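GDP-perosamine synthase (Caulobacter crescentus, PDB 3BN1) catalyses the pyridoxal phosphate-dependent transfer of an amino group from L-glutamate to GDP-4-keto-6-deoxy-D-mannose, giving GDP-perosamine for bacterial O-antigen synthesis. Local coordinates at residues F43-A46 with F47-C51; A58-N61 with G62-L66; P219-R222 with Y223-P226. All blocks are in the same frame, centred on the assembly; numbering follows the deposited sequence.

Contact 1. Residues F43-A46 with F47-C51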
loop_
_atom_site.group_PDB
_atom_site.type_symbol
_atom_site.label_atom_id
_atom_site.label_comp_id
_atom_site.label_asym_id
_atom_site.label_seq_id
_atom_site.Cartn_x
_atom_site.Cartn_y
_atom_site.Cartn_z
ATOM N N PHE A 43 16.523 5.173 -6.947
ATOM C CA PHE A 43 15.887 6.085 -6.015
ATOM C C PHE A 43 16.289 5.750 -4.577
ATOM O O PHE A 43 16.704 6.639 -3.803
ATOM C CB PHE A 43 14.358 5.952 -6.183
ATOM C CG PHE A 43 13.576 6.973 -5.394
ATOM C CD1 PHE A 43 14.132 8.237 -5.108
ATOM C CD2 PHE A 43 12.296 6.660 -4.898
ATOM C CE1 PHE A 43 13.391 9.194 -4.381
ATOM C CE2 PHE A 43 11.563 7.623 -4.132
ATOM C CZ PHE A 43 12.109 8.883 -3.878
ATOM N N GLU A 44 16.298 4.468 -4.218
ATOM C CA GLU A 44 16.702 4.169 -2.861
ATOM C C GLU A 44 18.139 4.605 -2.649
ATOM O O GLU A 44 18.474 5.153 -1.615
ATOM C CB GLU A 44 16.524 2.674 -2.481
ATOM C CG GLU A 44 15.021 2.178 -2.440
ATOM C CD GLU A 44 14.883 0.692 -2.151
ATOM O OE1 GLU A 44 15.823 -0.039 -2.565
ATOM O OE2 GLU A 44 13.871 0.259 -1.521
ATOM N N LYS A 45 18.976 4.331 -3.640
ATOM C CA LYS A 45 20.379 4.697 -3.547
ATOM C C LYS A 45 20.567 6.195 -3.327
ATOM O O LYS A 45 21.251 6.635 -2.413
ATOM C CB LYS A 45 21.066 4.299 -4.849
ATOM C CG LYS A 45 22.434 3.669 -4.636
ATOM C CD LYS A 45 23.493 4.275 -5.563
ATOM C CE LYS A 45 24.140 5.547 -4.991
ATOM N NZ LYS A 45 25.633 5.478 -4.879
ATOM N N ALA A 46 20.054 6.968 -4.262
ATOM C CA ALA A 46 20.172 8.425 -4.183
ATOM C C ALA A 46 19.588 8.955 -2.886
ATOM O O ALA A 46 20.011 9.978 -2.349
ATOM C CB ALA A 46 19.360 9.031 -5.336
ATOM N N PHE A 47 18.529 8.312 -2.411
ATOM C CA PHE A 47 17.853 8.877 -1.235
ATOM C C PHE A 47 18.627 8.646 0.004
ATOM O O PHE A 47 18.678 9.464 0.895
ATOM C CB PHE A 47 16.428 8.294 -1.080
ATOM C CG PHE A 47 15.558 9.103 -0.146
ATOM C CD1 PHE A 47 14.962 10.274 -0.597
ATOM C CD2 PHE A 47 15.504 8.811 1.215
ATOM C CE1 PHE A 47 14.249 11.103 0.253
ATOM C CE2 PHE A 47 14.772 9.629 2.083
ATOM C CZ PHE A 47 14.099 10.770 1.589
ATOM N N ALA A 48 19.199 7.465 0.070
ATOM C CA ALA A 48 20.015 7.104 1.200
ATOM C C ALA A 48 21.227 8.046 1.283
ATOM O O ALA A 48 21.641 8.468 2.369
ATOM C CB ALA A 48 20.456 5.660 1.021
ATOM N N ASP A 49 21.807 8.338 0.134
ATOM C CA ASP A 49 22.921 9.281 0.059
ATOM C C ASP A 49 22.434 10.684 0.427
ATOM O O ASP A 49 23.103 11.416 1.138
ATOM C CB ASP A 49 23.496 9.393 -1.385
ATOM C CG ASP A 49 23.989 8.068 -1.942
ATOM O OD1 ASP A 49 24.326 7.138 -1.168
ATOM O OD2 ASP A 49 24.059 7.986 -3.190
ATOM N N TYR A 50 21.278 11.094 -0.058
ATOM C CA TYR A 50 20.843 12.440 0.275
ATOM C C TYR A 50 20.658 12.596 1.759
ATOM O O TYR A 50 21.043 13.609 2.335
ATOM C CB TYR A 50 19.595 12.760 -0.482
ATOM C CG TYR A 50 19.101 14.151 -0.216
ATOM C CD1 TYR A 50 19.789 15.263 -0.676
ATOM C CD2 TYR A 50 17.960 14.352 0.555
ATOM C CE1 TYR A 50 19.289 16.563 -0.438
ATOM C CE2 TYR A 50 17.441 15.628 0.777
ATOM C CZ TYR A 50 18.129 16.731 0.294
ATOM O OH TYR A 50 17.647 17.999 0.561
ATOM N N CYS A 51 20.144 11.556 2.391
ATOM C CA CYS A 51 20.021 11.560 3.839
ATOM C C CYS A 51 21.289 11.211 4.606
ATOM O O CYS A 51 21.322 11.307 5.844
ATOM C CB CYS A 51 18.941 10.570 4.290
ATOM S SG CYS A 51 17.329 11.232 3.733
#

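Contact 2. Residues A58-N61 with G62-L66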
loop_
_atom_site.group_PDB
_atom_site.type_symbol
_atom_site.label_atom_id
_atom_site.label_comp_id
_atom_site.label_asym_id
_atom_site.label_seq_id
_atom_site.Cartn_x
_atom_site.Cartn_y
_atom_site.Cartn_z
ATOM N N ALA A 58 12.132 1.795 -0.057
ATOM C CA ALA A 58 11.015 2.427 -0.739
ATOM C C ALA A 58 9.739 1.622 -0.492
ATOM O O ALA A 58 9.702 0.406 -0.637
ATOM C CB ALA A 58 11.288 2.466 -2.212
ATOM N N CYS A 59 8.680 2.315 -0.129
ATOM C CA CYS A 59 7.382 1.673 0.231
ATOM C C CYS A 59 6.270 2.336 -0.561
ATOM O O CYS A 59 6.448 3.411 -1.151
ATOM C CB CYS A 59 7.156 2.061 1.700
ATOM S SG CYS A 59 8.374 1.327 2.843
ATOM N N ASN A 60 5.090 1.756 -0.507
ATOM C CA ASN A 60 4.019 2.361 -1.258
ATOM C C ASN A 60 3.377 3.630 -0.715
ATOM O O ASN A 60 2.663 4.311 -1.437
ATOM C CB ASN A 60 3.004 1.333 -1.738
ATOM C CG ASN A 60 2.479 0.453 -0.618
ATOM O OD1 ASN A 60 1.627 -0.403 -0.848
ATOM N ND2 ASN A 60 3.002 0.626 0.581
ATOM N N ASN A 61 3.648 3.953 0.538
ATOM C CA ASN A 61 3.223 5.217 1.117
ATOM C C ASN A 61 3.919 5.464 2.438
ATOM O O ASN A 61 4.615 4.597 2.945
ATOM C CB ASN A 61 1.724 5.517 1.045
ATOM C CG ASN A 61 0.885 4.557 1.884
ATOM O OD1 ASN A 61 1.016 4.545 3.089
ATOM N ND2 ASN A 61 0.031 3.755 1.252
ATOM N N GLY A 62 3.730 6.650 2.993
ATOM C CA GLY A 62 4.400 6.990 4.228
ATOM C C GLY A 62 3.696 6.356 5.430
ATOM O O GLY A 62 4.274 6.185 6.481
ATOM N N THR A 63 2.442 5.952 5.276
ATOM C CA THR A 63 1.753 5.322 6.408
ATOM C C THR A 63 2.186 3.878 6.540
ATOM O O THR A 63 2.354 3.325 7.632
ATOM C CB THR A 63 0.236 5.383 6.103
ATOM O OG1 THR A 63 -0.115 6.760 6.154
ATOM C CG2 THR A 63 -0.562 4.661 7.200
ATOM N N THR A 64 2.347 3.244 5.392
ATOM C CA THR A 64 2.761 1.846 5.449
ATOM C C THR A 64 4.249 1.749 5.852
ATOM O O THR A 64 4.664 0.779 6.479
ATOM C CB THR A 64 2.495 1.172 4.094
ATOM O OG1 THR A 64 3.168 1.896 3.065
ATOM C CG2 THR A 64 0.967 1.180 3.779
ATOM N N ALA A 65 5.000 2.795 5.502
ATOM C CA ALA A 65 6.383 2.994 5.855
ATOM C C ALA A 65 6.424 2.939 7.374
ATOM O O ALA A 65 7.193 2.172 7.979
ATOM C CB ALA A 65 6.839 4.391 5.377
ATOM N N LEU A 66 5.621 3.783 8.014
ATOM C CA LEU A 66 5.628 3.744 9.456
ATOM C C LEU A 66 5.309 2.364 10.014
ATOM O O LEU A 66 6.001 1.842 10.881
ATOM C CB LEU A 66 4.588 4.740 9.955
ATOM C CG LEU A 66 5.115 6.175 9.933
ATOM C CD1 LEU A 66 3.941 7.225 10.168
ATOM C CD2 LEU A 66 6.228 6.356 10.968
#

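Contact 3. Residues P219-R222 with Y223-P226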
loop_
_atom_site.group_PDB
_atom_site.type_symbol
_atom_site.label_atom_id
_atom_site.label_comp_id
_atom_site.label_asym_id
_atom_site.label_seq_id
_atom_site.Cartn_x
_atom_site.Cartn_y
_atom_site.Cartn_z
ATOM N N PRO A 219 14.264 -13.728 0.517
ATOM C CA PRO A 219 14.946 -13.280 -0.707
ATOM C C PRO A 219 15.837 -14.369 -1.249
ATOM O O PRO A 219 16.354 -14.237 -2.356
ATOM C CB PRO A 219 15.915 -12.183 -0.246
ATOM C CG PRO A 219 16.032 -12.382 1.278
ATOM C CD PRO A 219 14.731 -13.016 1.733
ATOM N N ASN A 220 16.081 -15.388 -0.429
ATOM C CA ASN A 220 16.940 -16.486 -0.833
ATOM C C ASN A 220 16.230 -17.779 -1.152
ATOM O O ASN A 220 16.864 -18.768 -1.383
ATOM C CB ASN A 220 18.028 -16.736 0.199
ATOM C CG ASN A 220 19.186 -15.765 0.052
ATOM O OD1 ASN A 220 19.910 -15.787 -0.951
ATOM N ND2 ASN A 220 19.346 -14.882 1.036
ATOM N N ARG A 221 14.910 -17.821 -1.113
ATOM C CA ARG A 221 14.258 -19.072 -1.400
ATOM C C ARG A 221 12.919 -18.593 -1.872
ATOM O O ARG A 221 11.997 -18.401 -1.078
ATOM C CB ARG A 221 14.100 -19.963 -0.179
ATOM C CG ARG A 221 13.227 -21.196 -0.486
ATOM C CD ARG A 221 13.656 -22.604 -0.020
ATOM N NE ARG A 221 13.533 -22.852 1.419
ATOM C CZ ARG A 221 12.841 -23.833 2.012
ATOM N NH1 ARG A 221 12.094 -24.706 1.327
ATOM N NH2 ARG A 221 12.879 -23.915 3.347
ATOM N N ARG A 222 12.867 -18.320 -3.169
ATOM C CA ARG A 222 11.640 -17.827 -3.759
ATOM C C ARG A 222 10.515 -18.806 -3.433
ATOM O O ARG A 222 10.733 -20.026 -3.426
ATOM C CB ARG A 222 11.808 -17.731 -5.272
ATOM C CG ARG A 222 10.812 -16.849 -6.027
ATOM C CD ARG A 222 11.191 -16.720 -7.516
ATOM N NE ARG A 222 10.671 -15.500 -8.097
ATOM C CZ ARG A 222 9.458 -15.003 -7.868
ATOM N NH1 ARG A 222 8.604 -15.600 -7.044
ATOM N NH2 ARG A 222 9.092 -13.881 -8.469
ATOM N N TYR A 223 9.313 -18.269 -3.220
ATOM C CA TYR A 223 8.096 -19.061 -2.943
ATOM C C TYR A 223 7.954 -19.579 -1.492
ATOM O O TYR A 223 6.965 -20.248 -1.138
ATOM C CB TYR A 223 7.939 -20.193 -3.982
ATOM C CG TYR A 223 8.120 -19.713 -5.385
ATOM C CD1 TYR A 223 7.366 -18.643 -5.879
ATOM C CD2 TYR A 223 8.992 -20.355 -6.244
ATOM C CE1 TYR A 223 7.553 -18.176 -7.168
ATOM C CE2 TYR A 223 9.133 -19.904 -7.563
ATOM C CZ TYR A 223 8.460 -18.805 -8.004
ATOM O OH TYR A 223 8.666 -18.410 -9.314
ATOM N N TRP A 224 8.994 -19.314 -0.699
ATOM C CA TRP A 224 9.081 -19.660 0.712
ATOM C C TRP A 224 8.895 -18.409 1.589
ATOM O O TRP A 224 9.442 -17.345 1.331
ATOM C CB TRP A 224 10.363 -20.400 1.044
ATOM C CG TRP A 224 10.237 -21.116 2.348
ATOM C CD1 TRP A 224 10.733 -20.685 3.548
ATOM C CD2 TRP A 224 9.504 -22.339 2.622
ATOM N NE1 TRP A 224 10.425 -21.607 4.517
ATOM C CE2 TRP A 224 9.677 -22.627 3.976
ATOM C CE3 TRP A 224 8.732 -23.207 1.849
ATOM C CZ2 TRP A 224 9.118 -23.769 4.574
ATOM C CZ3 TRP A 224 8.205 -24.342 2.432
ATOM C CH2 TRP A 224 8.370 -24.597 3.786
ATOM N N PHE A 225 8.060 -18.574 2.596
ATOM C CA PHE A 225 7.604 -17.466 3.438
ATOM C C PHE A 225 7.844 -17.845 4.897
ATOM O O PHE A 225 7.063 -18.521 5.538
ATOM C CB PHE A 225 6.101 -17.256 3.187
ATOM C CG PHE A 225 5.821 -16.760 1.792
ATOM C CD1 PHE A 225 5.854 -15.395 1.500
ATOM C CD2 PHE A 225 5.611 -17.654 0.755
ATOM C CE1 PHE A 225 5.663 -14.930 0.206
ATOM C CE2 PHE A 225 5.424 -17.213 -0.536
ATOM C CZ PHE A 225 5.479 -15.851 -0.829
ATOM N N PRO A 226 8.961 -17.369 5.405
ATOM C CA PRO A 226 9.351 -17.620 6.779
ATOM C C PRO A 226 8.507 -16.793 7.765
ATOM O O PRO A 226 8.398 -17.157 8.938
ATOM C CB PRO A 226 10.801 -17.135 6.786
ATOM C CG PRO A 226 10.920 -16.183 5.512
ATOM C CD PRO A 226 10.086 -16.959 4.545
#

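Contact 1. Residues F43-A46 with F47-C51
F43 and F47 meet one helical turn apart, CE1 of F43 lying 4.2 Å from CD1 of F47. The two rings approach each other obliquely in an apolar contact. In F47 the ring carbon CG is anti to the backbone N (chi1 -164°), and the side chain runs on away from the 43-46 turn, whereas the ring end of F43 swings toward the following turn; CE1 of F43 and CD1 of F47 are thus the nearest atoms of the pair. On the outer face of the helix another i to i+4 pair, K45 and D49, is charged. K45 starts out pointing away from residues 47-51, but bends at chi2, chi3 and chi4 until its end crosses the aspartate obliquely. NZ of K45 forms a salt bridge with OD2 of D49 at 3.4 Å. The lysine is exposed and poorly ordered, so the bridge is only loosely defined. Beneath the side chains run ordinary alpha-helical bonds: F47 N to F43 O at 2.8 Å, A48 N to E44 O at 3.0 Å, D49 N to K45 O at 3.1 Å and Y50 N to A46 O at 2.8 Å.

This is an amphipathic part of helix 38-51. F43 and F47 enter the core, where both touch M197 of strand 196-200 and F47 makes an edge-to-face contact with F182 of strand 179-183. F43, A46 and Y50 pack on L246 of helix 236-247, and Y50 also reaches helix 249-266. E44 takes another side, where its OE2 forms salt bridges with R210 and R213 of helix 203-213.

Contact 2. Residues A58-N61 with G62-L66
N61 caps the helix that starts at G62, and its side-chain oxygen and its carbonyl oxygen serve the first turn separately. OD1 of N61 accepts T64 N at 3.0 Å, with an N-H...O angle of 153°, and takes a weaker, more bent bond from T63 N, also at 3.0 Å. A chi1 of 66° sets CG between the backbone N and the carbonyl carbon, which turns OD1 toward the N-H groups of T63 and T64. The carbonyl oxygen of N61 accepts two donors from the same face of its plane: A65 N at 3.2 Å, the first regular helical bond, and the T64 hydroxyl OG1 at 3.1 Å, which approaches from above that plane. The other end of the N61 amide is engaged as well, ND2 donating to the backbone O of N231 of the second subunit.

The segments form the turn from strand 55-59 into helix 62-72, and this N-terminus is part of the cofactor phosphate site of the aspartate aminotransferase-like fold. G62 N bonds to OP1 of the pyridoxal phosphate-modified lysine at position 188, and T63 OG1 bonds to its OP2. The positive end of the helix dipole would probably stabilise the phosphate. T63 OG1 has a further partner in Q215 NE2 of the second subunit, consistent with a cofactor site at the dimer interface.

N60 crosses T64 at about a right angle; its ND2 lies 2.8 Å from T64 OG1, but the angle is too poor for a hydrogen bond. At the strand end of the turn, SG of C59 packs 4.3 Å from CB of A65.

Contact 3. Residues P219-R222 with Y223-P226
A type II beta turn from R221 to W224 shapes this part of the loop between helices 203-213 and 236-247, and brings the side chains of its two end residues together. W224 N donates to R221 O at 3.2 Å to close the turn. The positive phi of Y223 (79°) is the one expected at the third position of such a turn.

R221 and W224 lie side by side and point the same way. The guanidinium rests flat on the indole, with planes 10° apart and centres 3.7 Å apart, making a parallel stack that is also a cation-pi interaction. CZ of R221 sits over the five-membered ring of W224, NH2 of R221 lies 3.5 Å from W224 CE2, and NH1 of R221 leans toward the six-membered ring near CE3. Bends at chi2 and chi3 of R221 bring its guanidinium over the ring. R221 also touches a crystal neighbour, which may influence this pose.

At the centre of the turn R222 lies over Y223 in a different way. Its chain is extended from CG to NE and passes over one face of the phenol ring: CG of R222 stands above the ring centre in a CH-pi contact, 3.6 Å from the centroid of Y223, and CD of R222 lies 3.5 Å from Y223 CZ. The guanidinium of R222 is modelled at 34° to the ring, but its placement is doubtful, so the CH-pi contact is what defines this pair.

The loop extends from the subunit onto its partner in the dimer. Y223 forms a cation-pi contact with R317, on strand 317-318 of the second subunit, and W224 meets H321 and I325 of that subunit. Within its own chain, W224 bonds through its backbone to D218, in the loop that follows helix 203-213.

Contacts 1 and 2 follow each other along the chain, with centres 16 Å apart, and are joined directly: OE2 of E44 lies 2.7 Å from A58 N, a probable hydrogen bond tying helix 38-51 to strand 55-59. Contact 2 is nearest the chemistry, with the side chain of T63 about 5 Å from the bound 2-oxoglutarate. Contact 3 stands farther out, its centre 22 Å from that of contact 2 and 27 Å from that of contact 1, and touches neither. Contacts 2 and 3 both reach the second subunit; Y223 of contact 3 meets R317 there, a 2-oxoglutarate pocket residue, consistent with each subunit contributing to the surroundings of its partner's pocket.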